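Local structure of BauA (Acinetobacter baumannii, 6HCP) at residues 470-473 with 479-482; 428-431 with 436-439. The protein probably carries the iron-loaded siderophore preacinetobactin across the outer membrane as a TonB-dependent receptor. All coordinates share one frame; numbering follows the deposited sequence.

Contact 1: residues 470-473 with 479-482; sequences LLIK and SVYA. With C8E ((hydroxyethyloxy)tri(ethyloxy)octane), chain B.
Leu-470 to Lys-473 and Ser-479 to Ala-482 form the two arms of a beta hairpin in the transmembrane barrel of a TonB-dependent receptor, and show how such a wall sorts its side chains by face. The axes lie 4.7 Å apart and antiparallel, and two hydrogen-bonded pairs, Leu-470 with Ala-482 and Ile-472 with Val-480, supply four backbone bonds. Ile-472 N to Val-480 O is 2.8 Å and nearly straight, at 174° at the hydrogen.

The face carrying Leu-470, Ile-472, Val-480 and Ala-482 is apolar. In one of two conformers of Val-480, and so only tentatively, CG1 sits between its own backbone N and carbonyl carbon (chi1 65°), 3.6 Å from Ile-472 CB. The detergent C8E lies beside the Ala-482 end, its C14 3.9 Å from Ala-482 CB.

Leu-471, Lys-473, Ser-479 and Tyr-481 occupy the other face. The two branches of Leu-471 part: CD1 goes to Tyr-481 CB at 4.2 Å, CD2 to Ser-479 OG at 4.1 Å. Ser-479 OG accepts from a water 2.7 Å away, which Lys-473 NZ touches only weakly; the firmer partners, Leu-58 O for the serine and Asp-59 for the lysine, belong to the plug domain, consistent with a face turned to the barrel interior. Tyr-481 OH bonds to Glu-514. Strand 436-451 flanks the hairpin beside Leu-471 and Lys-473, strand 508-520 beside Ser-479 and Tyr-481.

Contact 2: residues 428-431 with 436-439; sequences TLSF and VQLT
The phenyl ring of Phe-431 meets Val-436 and Leu-438 at its rim: Val-436 O lies in the ring plane, 3.7 Å from CD1, and Leu-438 CB sits near that plane, 4.3 Å from CE1. With CG beside the backbone N (chi1 -55°), the ring leans back along its own strand and meets the neighbouring one with its edge. The carbonyl against that edge, Val-436 O, also accepts the backbone N of Phe-431 at 2.8 Å.

The rest illustrates how an antiparallel ladder alternates its chemistry. Leu-429 and Leu-438 form a hydrogen-bonded pair on the face of Phe-431 and Val-436; Leu-429 N to Leu-438 O and Leu-438 N to Leu-429 O are both 2.8 Å. Leu-429 CD1 comes within 3.6 Å of Leu-438 O. At the turn end, the bond from Val-436 N to Phe-431 O is longer, at 3.2 Å.

On the other face Thr-428 and Thr-439 cross obliquely as a non-hydrogen-bonded pair, and their side chains add the link that the backbone omits: OG1 to OG1 is 2.7 Å, and either hydroxyl could be the donor. Ser-430 and Gln-437 lie further along this face, Ser-430 OG against the aliphatic CG of Gln-437 at 3.6 Å. The extended Gln-437 chain carries NE2 to Asp-434 O in the connecting turn.

The chemistry thus implies a two-sided barrel wall: leucine, valine and phenylalanine on a face consistent with a membrane-facing surface, where C8E lies near Leu-438, and the two buried threonine hydroxyls bonded to each other on the other face.

In the fold
Contact 2 and contact 1 belong to consecutive hairpins of one barrel wall, their centres about 10 Å apart. The join is made by strands 436-451 and 461-473: Leu-471 O takes a probable hydrogen bond from Gln-437 N, and Leu-470 packs on Val-436. Both contacts are partly buried, but contact 1 has four buried residues to the two of contact 2, and three of the four, Leu-471, Ser-479 and Tyr-481, share a face. The polar ends of contact 1 reach the plug domain and strand 508-520, whereas the hydrogen bonds of the polar side chains in contact 2 stay within its own hairpin. The opposite faces are alike in being apolar, and bound detergent lies near both.

Contact 1: residues 470-473 with 479-482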
loop_
_atom_site.group_PDB
_atom_site.type_symbol
_atom_site.label_atom_id
_atom_site.label_comp_id
_atom_site.label_asym_id
_atom_site.label_seq_id
_atom_site.Cartn_x
_atom_site.Cartn_y
_atom_site.Cartn_z
ATOM N N LEU A 470 -7.365 8.684 -49.126
ATOM C CA LEU A 470 -7.428 7.501 -49.965
ATOM C C LEU A 470 -7.347 6.275 -49.065
ATOM O O LEU A 470 -6.453 6.180 -48.212
ATOM C CB LEU A 470 -6.259 7.537 -50.954
ATOM C CG LEU A 470 -6.129 6.327 -51.871
ATOM C CD1 LEU A 470 -7.388 6.168 -52.712
ATOM C CD2 LEU A 470 -4.891 6.465 -52.743
ATOM N N LEU A 471 -8.284 5.347 -49.269
ATOM C CA LEU A 471 -8.272 4.094 -48.562
ATOM C C LEU A 471 -8.337 2.922 -49.556
ATOM O O LEU A 471 -9.158 2.933 -50.458
ATOM C CB LEU A 471 -9.456 4.054 -47.606
ATOM C CG LEU A 471 -9.458 2.804 -46.731
ATOM C CD1 LEU A 471 -9.710 3.143 -45.285
ATOM C CD2 LEU A 471 -10.450 1.780 -47.259
ATOM N N ILE A 472 -7.422 1.965 -49.389
ATOM C CA ILE A 472 -7.377 0.747 -50.180
ATOM C C ILE A 472 -7.584 -0.458 -49.251
ATOM O O ILE A 472 -6.830 -0.665 -48.294
ATOM C CB ILE A 472 -6.060 0.644 -50.954
ATOM C CG1 ILE A 472 -5.873 1.820 -51.919
ATOM C CG2 ILE A 472 -5.986 -0.707 -51.669
ATOM C CD1 ILE A 472 -4.466 1.947 -52.454
ATOM N N LYS A 473 -8.639 -1.223 -49.530
ATOM C CA LYS A 473 -8.885 -2.488 -48.856
ATOM C C LYS A 473 -8.065 -3.575 -49.543
ATOM O O LYS A 473 -8.492 -4.122 -50.535
ATOM C CB LYS A 473 -10.382 -2.799 -48.863
ATOM C CG LYS A 473 -11.250 -1.764 -48.165
ATOM C CD LYS A 473 -12.735 -1.993 -48.284
ATOM C CE LYS A 473 -13.259 -3.062 -47.346
ATOM N NZ LYS A 473 -13.395 -2.561 -45.959
ATOM N N SER A 479 -6.579 -2.732 -44.397
ATOM C CA SER A 479 -6.734 -1.481 -45.124
ATOM C C SER A 479 -5.440 -0.675 -45.032
ATOM O O SER A 479 -4.803 -0.634 -43.990
ATOM C CB SER A 479 -7.897 -0.686 -44.599
ATOM O OG SER A 479 -9.136 -1.314 -44.911
ATOM N N VAL A 480 -5.073 -0.027 -46.137
ATOM C CA VAL A 480 -4.010 0.954 -46.143
ATOM C C VAL A 480 -4.631 2.304 -46.508
ATOM O O VAL A 480 -5.594 2.345 -47.269
ATOM C CB VAL A 480 -2.888 0.554 -47.120
ATOM C CG1 VAL A 480 -3.374 0.551 -48.554
ATOM C CG2 VAL A 480 -1.669 1.438 -46.960
ATOM N N TYR A 481 -4.134 3.389 -45.898
ATOM C CA TYR A 481 -4.763 4.696 -46.100
ATOM C C TYR A 481 -3.734 5.819 -46.043
ATOM O O TYR A 481 -2.667 5.701 -45.465
ATOM C CB TYR A 481 -5.916 4.908 -45.110
ATOM C CG TYR A 481 -5.507 5.188 -43.687
ATOM C CD1 TYR A 481 -5.286 6.485 -43.255
ATOM C CD2 TYR A 481 -5.319 4.164 -42.777
ATOM C CE1 TYR A 481 -4.873 6.747 -41.959
ATOM C CE2 TYR A 481 -4.906 4.413 -41.476
ATOM C CZ TYR A 481 -4.726 5.718 -41.053
ATOM O OH TYR A 481 -4.261 5.993 -39.798
ATOM N N ALA A 482 -4.145 6.956 -46.603
ATOM C CA ALA A 482 -3.372 8.188 -46.529
ATOM C C ALA A 482 -4.343 9.365 -46.507
ATOM O O ALA A 482 -5.479 9.263 -47.009
ATOM C CB ALA A 482 -2.436 8.270 -47.698
HETATM C C1 C8E B . 9.541 9.731 -36.524
HETATM C C2 C8E B . 8.266 10.100 -37.256
HETATM C C3 C8E B . 8.252 9.643 -38.713
HETATM C C4 C8E B . 7.238 10.406 -39.559
HETATM C C5 C8E B . 7.913 11.006 -40.786
HETATM C C6 C8E B . 6.909 11.738 -41.664
HETATM C C7 C8E B . 5.621 10.934 -41.854
HETATM C C8 C8E B . 4.792 11.498 -43.004
HETATM O O9 C8E B . 3.781 10.559 -43.350
HETATM C C10 C8E B . 2.881 11.079 -44.337
HETATM C C11 C8E B . 3.199 10.537 -45.739
HETATM O O12 C8E B . 2.218 10.972 -46.700
HETATM C C13 C8E B . 2.126 10.147 -47.866
HETATM C C14 C8E B . 0.778 10.375 -48.539
HETATM O O15 C8E B . 0.114 11.527 -47.998
HETATM C C16 C8E B . -0.079 12.563 -48.971
HETATM C C17 C8E B . -1.543 12.980 -49.075
HETATM O O18 C8E B . -2.360 11.921 -49.599
HETATM C C19 C8E B . -2.578 12.032 -51.009
HETATM C C20 C8E B . -3.701 11.097 -51.423
HETATM O O21 C8E B . -4.440 10.831 -50.230
HETATM O O HOH W 1 -10.150 -3.759 -45.507
#

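Contact 2: residues 428-431 with 436-439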
loop_
_atom_site.group_PDB
_atom_site.type_symbol
_atom_site.label_atom_id
_atom_site.label_comp_id
_atom_site.label_asym_id
_atom_site.label_seq_id
_atom_site.Cartn_x
_atom_site.Cartn_y
_atom_site.Cartn_z
ATOM N N THR A 428 -17.046 10.949 -51.653
ATOM C CA THR A 428 -16.250 9.749 -51.573
ATOM C C THR A 428 -16.585 8.882 -52.797
ATOM O O THR A 428 -17.725 8.481 -52.969
ATOM C CB THR A 428 -16.496 8.964 -50.272
ATOM O OG1 THR A 428 -16.165 9.760 -49.134
ATOM C CG2 THR A 428 -15.678 7.692 -50.219
ATOM N N LEU A 429 -15.576 8.668 -53.641
ATOM C CA LEU A 429 -15.657 7.854 -54.824
ATOM C C LEU A 429 -15.130 6.462 -54.471
ATOM O O LEU A 429 -13.961 6.350 -54.094
ATOM C CB LEU A 429 -14.805 8.482 -55.927
ATOM C CG LEU A 429 -15.259 9.840 -56.460
ATOM C CD1 LEU A 429 -14.870 10.965 -55.513
ATOM C CD2 LEU A 429 -14.638 10.096 -57.811
ATOM N N SER A 430 -15.955 5.429 -54.715
ATOM C CA SER A 430 -15.578 4.015 -54.440
ATOM C C SER A 430 -15.464 3.236 -55.754
ATOM O O SER A 430 -16.441 3.172 -56.489
ATOM C CB SER A 430 -16.567 3.350 -53.525
ATOM O OG SER A 430 -16.702 4.068 -52.314
ATOM N N PHE A 431 -14.235 2.788 -56.047
ATOM C CA PHE A 431 -13.831 2.046 -57.244
ATOM C C PHE A 431 -13.665 0.563 -56.883
ATOM O O PHE A 431 -13.356 0.228 -55.723
ATOM C CB PHE A 431 -12.471 2.523 -57.766
ATOM C CG PHE A 431 -12.340 3.997 -58.049
ATOM C CD1 PHE A 431 -12.175 4.911 -57.015
ATOM C CD2 PHE A 431 -12.304 4.463 -59.357
ATOM C CE1 PHE A 431 -11.906 6.246 -57.291
ATOM C CE2 PHE A 431 -12.112 5.810 -59.632
ATOM C CZ PHE A 431 -11.933 6.705 -58.595
ATOM N N VAL A 436 -11.321 0.548 -53.293
ATOM C CA VAL A 436 -10.537 1.781 -53.353
ATOM C C VAL A 436 -11.495 2.958 -53.170
ATOM O O VAL A 436 -12.501 3.048 -53.867
ATOM C CB VAL A 436 -9.740 1.909 -54.662
ATOM C CG1 VAL A 436 -8.906 3.186 -54.683
ATOM C CG2 VAL A 436 -8.850 0.699 -54.896
ATOM N N GLN A 437 -11.261 3.748 -52.116
ATOM C CA GLN A 437 -12.199 4.797 -51.709
ATOM C C GLN A 437 -11.445 6.127 -51.574
ATOM O O GLN A 437 -10.484 6.225 -50.804
ATOM C CB GLN A 437 -12.874 4.427 -50.396
ATOM C CG GLN A 437 -13.728 3.174 -50.506
ATOM C CD GLN A 437 -14.278 2.725 -49.176
ATOM O OE1 GLN A 437 -14.599 3.538 -48.306
ATOM N NE2 GLN A 437 -14.445 1.417 -49.038
ATOM N N LEU A 438 -11.767 7.070 -52.469
ATOM C CA LEU A 438 -11.109 8.386 -52.523
ATOM C C LEU A 438 -12.099 9.446 -52.051
ATOM O O LEU A 438 -13.183 9.585 -52.629
ATOM C CB LEU A 438 -10.668 8.688 -53.955
ATOM C CG LEU A 438 -10.146 10.105 -54.200
ATOM C CD1 LEU A 438 -8.834 10.328 -53.481
ATOM C CD2 LEU A 438 -9.980 10.360 -55.687
ATOM N N THR A 439 -11.722 10.169 -50.988
ATOM C CA THR A 439 -12.556 11.245 -50.457
ATOM C C THR A 439 -11.862 12.581 -50.785
ATOM O O THR A 439 -10.669 12.711 -50.600
ATOM C CB THR A 439 -12.792 11.075 -48.952
ATOM O OG1 THR A 439 -13.495 9.862 -48.699
ATOM C CG2 THR A 439 -13.595 12.207 -48.350
#